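Local coordinates for uncharacterized protein DUF1185 (Bordetella bronchiseptica RB50, PDB 3BYQ) that is of unknown function but probably takes part in amino-acid metabolism, and adopts a variant of the Bacillus chorismate mutase fold, at residues E78-A83 / S108-P113; I137-V142 / E184-H189. All blocks are in the same frame, centred on the assembly; numbering follows the deposited sequence. Where two conformers were deposited one is given.

Interaction 1: residues E78-A83 / S108-P113; sequences EVYSKA and SVLGEP
Tyr80 reaches from strand 79-86 to the turn after helix 98-109, where its ring meets Leu110 and Pro113. Its CB leaves the strand toward that turn. The first torsion sets CG between the backbone N and the carbonyl carbon (chi1 55°). The CD2-CE2 edge of the ring then carries the contact. CD2 meets Leu110 CD1 at 3.5 Å. This methyl lies at the edge of the ring, near its plane, and not over a face. The next atom, CE2, touches both partners: it is 3.8 Å from Leu110 CD1 and 3.8 Å from Pro113 CG. At the tip, Tyr80 OH lies 3.7 Å from Pro113 CG, which approaches the ring obliquely. The hydroxyl also hydrogen-bonds to Ala115 O, just beyond the turn. That bond satisfies the polar end of a buried side chain and ties it to the same loop that its ring packs on. The side chains of Leu110 and Tyr80 run past each other in opposite directions. Only CD1 of the leucine is in contact. The backbone of 108-113 sets up this pairing. Gly111, at positive phi, is the C-prime residue of a Schellman motif, with Gly111 N bonded to Ser108 O and Glu112 N to Arg107 O. The chain thus leaves the helix and turns, bringing Pro113 in beside Leu110. Around the site, Tyr80 also packs on Met106 and Arg107 of helix 98-109. Leu110 rests in addition on Val69 of helix 51-72. The contact therefore joins strand 79-86 of the mixed sheet to the turn that ends helix 98-109.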
ATOM      1  N   GLU B  78     -21.059 -19.029 -13.868  1.00 18.05           N
ATOM      2  CA  GLU B  78     -20.085 -19.873 -14.526  1.00 16.23           C
ATOM      3  C   GLU B  78     -18.758 -20.018 -13.828  1.00 17.37           C
ATOM      4  O   GLU B  78     -18.074 -20.943 -14.114  1.00 17.78           O
ATOM      5  CB  GLU B  78     -19.859 -19.451 -15.973  1.00 16.95           C
ATOM      6  CG  GLU B  78     -21.121 -19.474 -16.820  1.00 21.08           C
ATOM      7  CD  GLU B  78     -20.861 -19.243 -18.308  1.00 27.24           C
ATOM      8  OE1 GLU B  78     -19.712 -19.350 -18.795  1.00 19.19           O
ATOM      9  OE2 GLU B  78     -21.843 -18.950 -18.993  1.00 26.68           O
ATOM     10  N   VAL B  79     -18.391 -19.103 -12.929  1.00 15.31           N
ATOM     11  CA  VAL B  79     -17.112 -19.198 -12.209  1.00 17.30           C
ATOM     12  C   VAL B  79     -17.316 -18.905 -10.719  1.00 18.35           C
ATOM     13  O   VAL B  79     -18.274 -18.251 -10.342  1.00 17.52           O
ATOM     14  CB  VAL B  79     -16.024 -18.235 -12.791  1.00 19.35           C
ATOM     15  CG1 VAL B  79     -15.708 -18.569 -14.269  1.00 18.65           C
ATOM     16  CG2 VAL B  79     -16.407 -16.755 -12.636  1.00 16.87           C
ATOM     17  N   TYR B  80     -16.417 -19.426  -9.895  1.00 20.02           N
ATOM     18  CA  TYR B  80     -16.472 -19.124  -8.456  1.00 17.86           C
ATOM     19  C   TYR B  80     -15.106 -19.245  -7.787  1.00 18.71           C
ATOM     20  O   TYR B  80     -14.129 -19.681  -8.396  1.00 18.05           O
ATOM     21  CB  TYR B  80     -17.578 -19.948  -7.704  1.00 20.69           C
ATOM     22  CG  TYR B  80     -17.578 -21.477  -7.808  1.00 17.32           C
ATOM     23  CD1 TYR B  80     -16.459 -22.225  -8.207  1.00 16.84           C
ATOM     24  CD2 TYR B  80     -18.701 -22.181  -7.415  1.00 16.69           C
ATOM     25  CE1 TYR B  80     -16.519 -23.662  -8.271  1.00 15.08           C
ATOM     26  CE2 TYR B  80     -18.742 -23.581  -7.421  1.00 17.46           C
ATOM     27  CZ  TYR B  80     -17.671 -24.312  -7.852  1.00 19.12           C
ATOM     28  OH  TYR B  80     -17.833 -25.699  -7.883  1.00 18.08           O
ATOM     29  N   SER B  81     -15.094 -18.810  -6.534  1.00 17.03           N
ATOM     30  CA  SER B  81     -13.961 -18.861  -5.658  1.00 18.29           C
ATOM     31  C   SER B  81     -14.398 -18.570  -4.244  1.00 16.73           C
ATOM     32  O   SER B  81     -15.533 -18.191  -3.963  1.00 16.42           O
ATOM     33  CB  SER B  81     -12.880 -17.863  -6.061  1.00 18.82           C
ATOM     34  OG  SER B  81     -11.651 -18.132  -5.373  1.00 20.80           O
ATOM     35  N   LYS B  82     -13.430 -18.696  -3.355  1.00 18.72           N
ATOM     36  CA  LYS B  82     -13.665 -18.444  -1.929  1.00 18.85           C
ATOM     37  C   LYS B  82     -12.391 -17.921  -1.346  1.00 19.93           C
ATOM     38  O   LYS B  82     -11.307 -18.248  -1.817  1.00 21.14           O
ATOM     39  CB  LYS B  82     -14.102 -19.719  -1.209  1.00 18.87           C
ATOM     40  CG  LYS B  82     -13.071 -20.854  -1.192  1.00 22.19           C
ATOM     41  CD  LYS B  82     -13.679 -22.241  -0.929  1.00 19.32           C
ATOM     42  CE  LYS B  82     -12.639 -23.314  -1.141  1.00 18.87           C
ATOM     43  NZ  LYS B  82     -13.129 -24.701  -1.076  1.00 22.06           N
ATOM     44  N   ALA B  83     -12.504 -17.121  -0.300  1.00 18.10           N
ATOM     45  CA  ALA B  83     -11.279 -16.545   0.264  1.00 18.01           C
ATOM     46  C   ALA B  83     -11.453 -16.137   1.694  1.00 18.49           C
ATOM     47  O   ALA B  83     -12.566 -15.978   2.195  1.00 17.00           O
ATOM     48  CB  ALA B  83     -10.835 -15.346  -0.581  1.00 20.12           C
ATOM     49  N   SER B 108     -23.447 -26.380  -2.564  1.00 19.93           N
ATOM     50  CA  SER B 108     -24.815 -26.846  -2.293  1.00 19.13           C
ATOM     51  C   SER B 108     -25.886 -25.865  -2.797  1.00 20.75           C
ATOM     52  O   SER B 108     -26.893 -26.273  -3.365  1.00 18.00           O
ATOM     53  CB  SER B 108     -25.002 -27.150  -0.804  1.00 23.41           C
ATOM     54  OG  SER B 108     -24.172 -28.261  -0.457  1.00 26.75           O
ATOM     55  N   VAL B 109     -25.634 -24.575  -2.618  1.00 18.49           N
ATOM     56  CA  VAL B 109     -26.529 -23.518  -3.118  1.00 18.17           C
ATOM     57  C   VAL B 109     -26.661 -23.585  -4.633  1.00 17.99           C
ATOM     58  O   VAL B 109     -27.731 -23.396  -5.183  1.00 21.04           O
ATOM     59  CB  VAL B 109     -26.072 -22.116  -2.665  1.00 20.54           C
ATOM     60  CG1 VAL B 109     -26.682 -20.989  -3.513  1.00 19.03           C
ATOM     61  CG2 VAL B 109     -26.317 -21.981  -1.158  1.00 19.66           C
ATOM     62  N   LEU B 110     -25.577 -23.954  -5.285  1.00 19.79           N
ATOM     63  CA  LEU B 110     -25.517 -24.033  -6.749  1.00 20.33           C
ATOM     64  C   LEU B 110     -25.910 -25.383  -7.371  1.00 19.69           C
ATOM     65  O   LEU B 110     -25.691 -25.587  -8.550  1.00 23.87           O
ATOM     66  CB  LEU B 110     -24.125 -23.652  -7.222  1.00 19.50           C
ATOM     67  CG  LEU B 110     -23.672 -22.208  -7.014  1.00 19.78           C
ATOM     68  CD1 LEU B 110     -22.212 -21.929  -7.417  1.00 18.67           C
ATOM     69  CD2 LEU B 110     -24.624 -21.300  -7.805  1.00 20.90           C
ATOM     70  N   GLY B 111     -26.455 -26.318  -6.595  1.00 19.53           N
ATOM     71  CA  GLY B 111     -26.859 -27.628  -7.174  1.00 19.31           C
ATOM     72  C   GLY B 111     -25.707 -28.605  -7.388  1.00 21.93           C
ATOM     73  O   GLY B 111     -25.755 -29.477  -8.254  1.00 20.39           O
ATOM     74  N   GLU B 112     -24.675 -28.433  -6.584  1.00 19.15           N
ATOM     75  CA  GLU B 112     -23.481 -29.335  -6.585  1.00 21.93           C
ATOM     76  C   GLU B 112     -22.696 -29.388  -7.917  1.00 19.86           C
ATOM     77  O   GLU B 112     -22.460 -30.483  -8.464  1.00 20.64           O
ATOM     78  CB  GLU B 112     -23.835 -30.758  -6.117  1.00 21.85           C
ATOM     79  CG  GLU B 112     -24.597 -30.833  -4.797  1.00 21.48           C
ATOM     80  CD  GLU B 112     -23.812 -30.359  -3.601  1.00 31.98           C
ATOM     81  OE1 GLU B 112     -22.591 -30.126  -3.738  1.00 24.76           O
ATOM     82  OE2 GLU B 112     -24.430 -30.239  -2.522  1.00 26.05           O
ATOM     83  N   PRO B 113     -22.289 -28.216  -8.442  1.00 20.62           N
ATOM     84  CA  PRO B 113     -21.343 -28.262  -9.556  1.00 18.38           C
ATOM     85  C   PRO B 113     -20.103 -29.034  -9.114  1.00 19.95           C
ATOM     86  O   PRO B 113     -19.799 -29.107  -7.917  1.00 19.26           O
ATOM     87  CB  PRO B 113     -21.043 -26.804  -9.843  1.00 18.98           C
ATOM     88  CG  PRO B 113     -21.430 -26.051  -8.558  1.00 23.95           C
ATOM     89  CD  PRO B 113     -22.518 -26.833  -7.949  1.00 22.90           C
TER

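Interaction 2: residues I137-V142 / E184-H189; sequences IHASYV and EAVSVH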
ATOM      1  N   ILE B 137     -17.060 -23.523 -13.027  1.00 15.53           N
ATOM      2  CA  ILE B 137     -17.707 -24.336 -11.973  1.00 16.28           C
ATOM      3  C   ILE B 137     -17.896 -25.803 -12.347  1.00 16.37           C
ATOM      4  O   ILE B 137     -18.078 -26.636 -11.460  1.00 18.47           O
ATOM      5  CB  ILE B 137     -19.053 -23.733 -11.499  1.00 16.99           C
ATOM      6  CG1 ILE B 137     -20.159 -23.810 -12.523  1.00 20.24           C
ATOM      7  CG2 ILE B 137     -18.837 -22.254 -10.951  1.00 14.94           C
ATOM      8  CD1 ILE B 137     -21.507 -23.398 -11.903  1.00 17.16           C
ATOM      9  N   HIS B 138     -17.845 -26.116 -13.634  1.00 15.89           N
ATOM     10  CA  HIS B 138     -18.130 -27.469 -14.082  1.00 16.85           C
ATOM     11  C   HIS B 138     -16.923 -28.286 -14.502  1.00 18.83           C
ATOM     12  O   HIS B 138     -17.015 -29.505 -14.664  1.00 20.93           O
ATOM     13  CB  HIS B 138     -19.101 -27.441 -15.256  1.00 19.61           C
ATOM     14  CG  HIS B 138     -20.411 -26.820 -14.920  1.00 18.33           C
ATOM     15  ND1 HIS B 138     -21.246 -27.323 -13.947  1.00 19.69           N
ATOM     16  CD2 HIS B 138     -21.024 -25.720 -15.420  1.00 23.87           C
ATOM     17  CE1 HIS B 138     -22.329 -26.570 -13.870  1.00 21.13           C
ATOM     18  NE2 HIS B 138     -22.225 -25.592 -14.759  1.00 23.10           N
ATOM     19  N   ALA B 139     -15.806 -27.605 -14.680  1.00 17.50           N
ATOM     20  CA  ALA B 139     -14.591 -28.230 -15.180  1.00 16.12           C
ATOM     21  C   ALA B 139     -13.465 -27.218 -15.003  1.00 18.70           C
ATOM     22  O   ALA B 139     -13.372 -26.237 -15.726  1.00 19.03           O
ATOM     23  CB  ALA B 139     -14.707 -28.609 -16.652  1.00 14.90           C
ATOM     24  N   SER B 140     -12.629 -27.480 -14.020  1.00 15.13           N
ATOM     25  CA  SER B 140     -11.607 -26.528 -13.617  1.00 17.18           C
ATOM     26  C   SER B 140     -10.644 -26.150 -14.737  1.00 17.33           C
ATOM     27  O   SER B 140     -10.066 -25.079 -14.707  1.00 19.15           O
ATOM     28  CB  SER B 140     -10.801 -27.094 -12.422  1.00 18.66           C
ATOM     29  OG  SER B 140     -10.166 -28.263 -12.782  1.00 25.25           O
ATOM     30  N   TYR B 141     -10.449 -27.046 -15.703  1.00 16.90           N
ATOM     31  CA  TYR B 141      -9.469 -26.794 -16.780  1.00 18.78           C
ATOM     32  C   TYR B 141      -9.934 -25.926 -17.927  1.00 19.15           C
ATOM     33  O   TYR B 141      -9.151 -25.648 -18.817  1.00 20.11           O
ATOM     34  CB  TYR B 141      -8.939 -28.105 -17.361  1.00 18.31           C
ATOM     35  CG  TYR B 141      -7.851 -28.816 -16.538  1.00 21.97           C
ATOM     36  CD1 TYR B 141      -8.169 -29.731 -15.553  1.00 19.99           C
ATOM     37  CD2 TYR B 141      -6.516 -28.547 -16.771  1.00 24.58           C
ATOM     38  CE1 TYR B 141      -7.182 -30.340 -14.796  1.00 21.53           C
ATOM     39  CE2 TYR B 141      -5.522 -29.160 -16.048  1.00 29.52           C
ATOM     40  CZ  TYR B 141      -5.853 -30.061 -15.065  1.00 24.58           C
ATOM     41  OH  TYR B 141      -4.836 -30.653 -14.367  1.00 24.45           O
ATOM     42  N   VAL B 142     -11.177 -25.470 -17.928  1.00 17.88           N
ATOM     43  CA  VAL B 142     -11.668 -24.620 -19.073  1.00 16.56           C
ATOM     44  C   VAL B 142     -10.886 -23.325 -19.074  1.00 16.55           C
ATOM     45  O   VAL B 142     -11.077 -22.449 -18.222  1.00 15.69           O
ATOM     46  CB  VAL B 142     -13.185 -24.425 -19.050  1.00 16.63           C
ATOM     47  CG1 VAL B 142     -13.632 -23.361 -20.046  1.00 17.66           C
ATOM     48  CG2 VAL B 142     -13.876 -25.787 -19.295  1.00 17.02           C
ATOM     49  N   GLU B 184     -17.723 -26.601 -24.325  1.00 16.91           N
ATOM     50  CA  GLU B 184     -18.268 -27.611 -25.223  0.50 18.30           C
ATOM     51  C   GLU B 184     -17.474 -28.903 -25.227  1.00 20.03           C
ATOM     52  O   GLU B 184     -17.995 -29.973 -25.541  1.00 21.13           O
ATOM     53  CB  GLU B 184     -18.347 -27.074 -26.662  0.50 18.40           C
ATOM     54  CG  GLU B 184     -19.337 -25.954 -26.829  0.50 18.23           C
ATOM     55  CD  GLU B 184     -18.804 -24.569 -26.466  0.50 19.24           C
ATOM     56  OE1 GLU B 184     -17.640 -24.401 -26.018  0.50 15.79           O
ATOM     57  OE2 GLU B 184     -19.586 -23.616 -26.643  0.50 29.25           O
ATOM     58  N   ALA B 185     -16.209 -28.803 -24.881  1.00 18.03           N
ATOM     59  CA  ALA B 185     -15.311 -29.958 -24.882  1.00 17.07           C
ATOM     60  C   ALA B 185     -15.313 -30.719 -23.577  1.00 16.63           C
ATOM     61  O   ALA B 185     -14.786 -31.807 -23.515  1.00 21.06           O
ATOM     62  CB  ALA B 185     -13.873 -29.533 -25.221  1.00 18.46           C
ATOM     63  N   VAL B 186     -15.938 -30.171 -22.554  1.00 15.69           N
ATOM     64  CA  VAL B 186     -15.990 -30.869 -21.257  1.00 18.14           C
ATOM     65  C   VAL B 186     -16.716 -32.208 -21.471  1.00 20.46           C
ATOM     66  O   VAL B 186     -17.873 -32.251 -21.922  1.00 20.88           O
ATOM     67  CB  VAL B 186     -16.659 -30.028 -20.169  1.00 19.45           C
ATOM     68  CG1 VAL B 186     -16.959 -30.878 -18.892  1.00 20.39           C
ATOM     69  CG2 VAL B 186     -15.821 -28.796 -19.834  1.00 18.28           C
ATOM     70  N   SER B 187     -16.027 -33.282 -21.116  1.00 20.10           N
ATOM     71  CA  SER B 187     -16.551 -34.631 -21.365  1.00 19.26           C
ATOM     72  C   SER B 187     -16.403 -35.638 -20.260  1.00 18.16           C
ATOM     73  O   SER B 187     -17.101 -36.650 -20.269  1.00 20.52           O
ATOM     74  CB  SER B 187     -15.939 -35.176 -22.645  1.00 23.72           C
ATOM     75  OG  SER B 187     -14.558 -35.417 -22.481  1.00 24.66           O
ATOM     76  N   VAL B 188     -15.509 -35.404 -19.319  1.00 17.86           N
ATOM     77  CA  VAL B 188     -15.307 -36.345 -18.220  1.00 18.24           C
ATOM     78  C   VAL B 188     -16.306 -36.082 -17.122  1.00 19.76           C
ATOM     79  O   VAL B 188     -16.867 -37.016 -16.519  1.00 21.50           O
ATOM     80  CB  VAL B 188     -13.866 -36.310 -17.675  1.00 18.55           C
ATOM     81  CG1 VAL B 188     -13.689 -37.345 -16.567  1.00 19.68           C
ATOM     82  CG2 VAL B 188     -12.884 -36.527 -18.808  1.00 19.17           C
ATOM     83  N   HIS B 189     -16.551 -34.807 -16.887  1.00 19.00           N
ATOM     84  CA  HIS B 189     -17.487 -34.337 -15.856  1.00 20.34           C
ATOM     85  C   HIS B 189     -17.110 -34.788 -14.457  1.00 19.89           C
ATOM     86  O   HIS B 189     -17.957 -35.179 -13.659  1.00 23.76           O
ATOM     87  CB  HIS B 189     -18.938 -34.726 -16.191  1.00 20.96           C
ATOM     88  CG  HIS B 189     -19.389 -34.203 -17.509  1.00 24.48           C
ATOM     89  ND1 HIS B 189     -19.902 -32.935 -17.657  1.00 25.58           N
ATOM     90  CD2 HIS B 189     -19.378 -34.754 -18.740  1.00 28.93           C
ATOM     91  CE1 HIS B 189     -20.206 -32.736 -18.926  1.00 31.53           C
ATOM     92  NE2 HIS B 189     -19.881 -33.818 -19.608  1.00 31.49           N
TER
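Val186 puts its two methyls against Ala139, and one of them also reaches Val142. Its CG2 is the main point of touch. It lies 3.4 Å from Ala139 CB, tighter than usual for two carbons, and 3.6 Å from Val142 CG2. The other branch, CG1, is 3.9 Å from Ala139 CB. Val186 has CG1 anti to its backbone N (chi1 169°), which leaves CG2 beside that N and in contact with both partners. The side chains of Val142 and Val186 cross at about a right angle. Ala139 and Val142 face the same methyl because they are the first and last residues of a type I beta turn, closed by Val142 N to Ala139 O at 3.2 Å. This turn belongs to the connection between the antiparallel strands 130-136 and 147-151. The partner segment 184-189 belongs to the C-terminal tail that follows strand 161-169. On the tail side, Val186 CG1 also sits 3.6 Å above the His189 ring, offset toward its rim. Farther out, backbone bonds of Ser140 with Gly191 and of Tyr141 with Gln192 hold the end of the tail along the turn. Ser187 bonds through its backbone to Arg193, and Tyr141 makes a cation-pi contact with that arginine. Leu181 packs on Val142, while Met116 of a neighbouring subunit packs on Ser140 and Tyr141.

How the interactions relate
Interaction 1 is a buried contact, its centre about 8 Å from the centre of the chain. Interaction 2 is only partly buried and lies about 20 Å from that centre, on the same side. Both rest on apolar carbons, but interaction 1 turns on an aromatic ring with a bonded hydroxyl, and interaction 2 on small aliphatic methyls. The first joins sheet to the turn after a helix; the second joins two loops, close to another subunit. Ile137 links them: its N probably bonds to Glu78 O at 3.0 Å, and its CG2 packs 3.5 Å from Tyr80 CG. The loop 137-142 thus starts against the strand and turn of interaction 1.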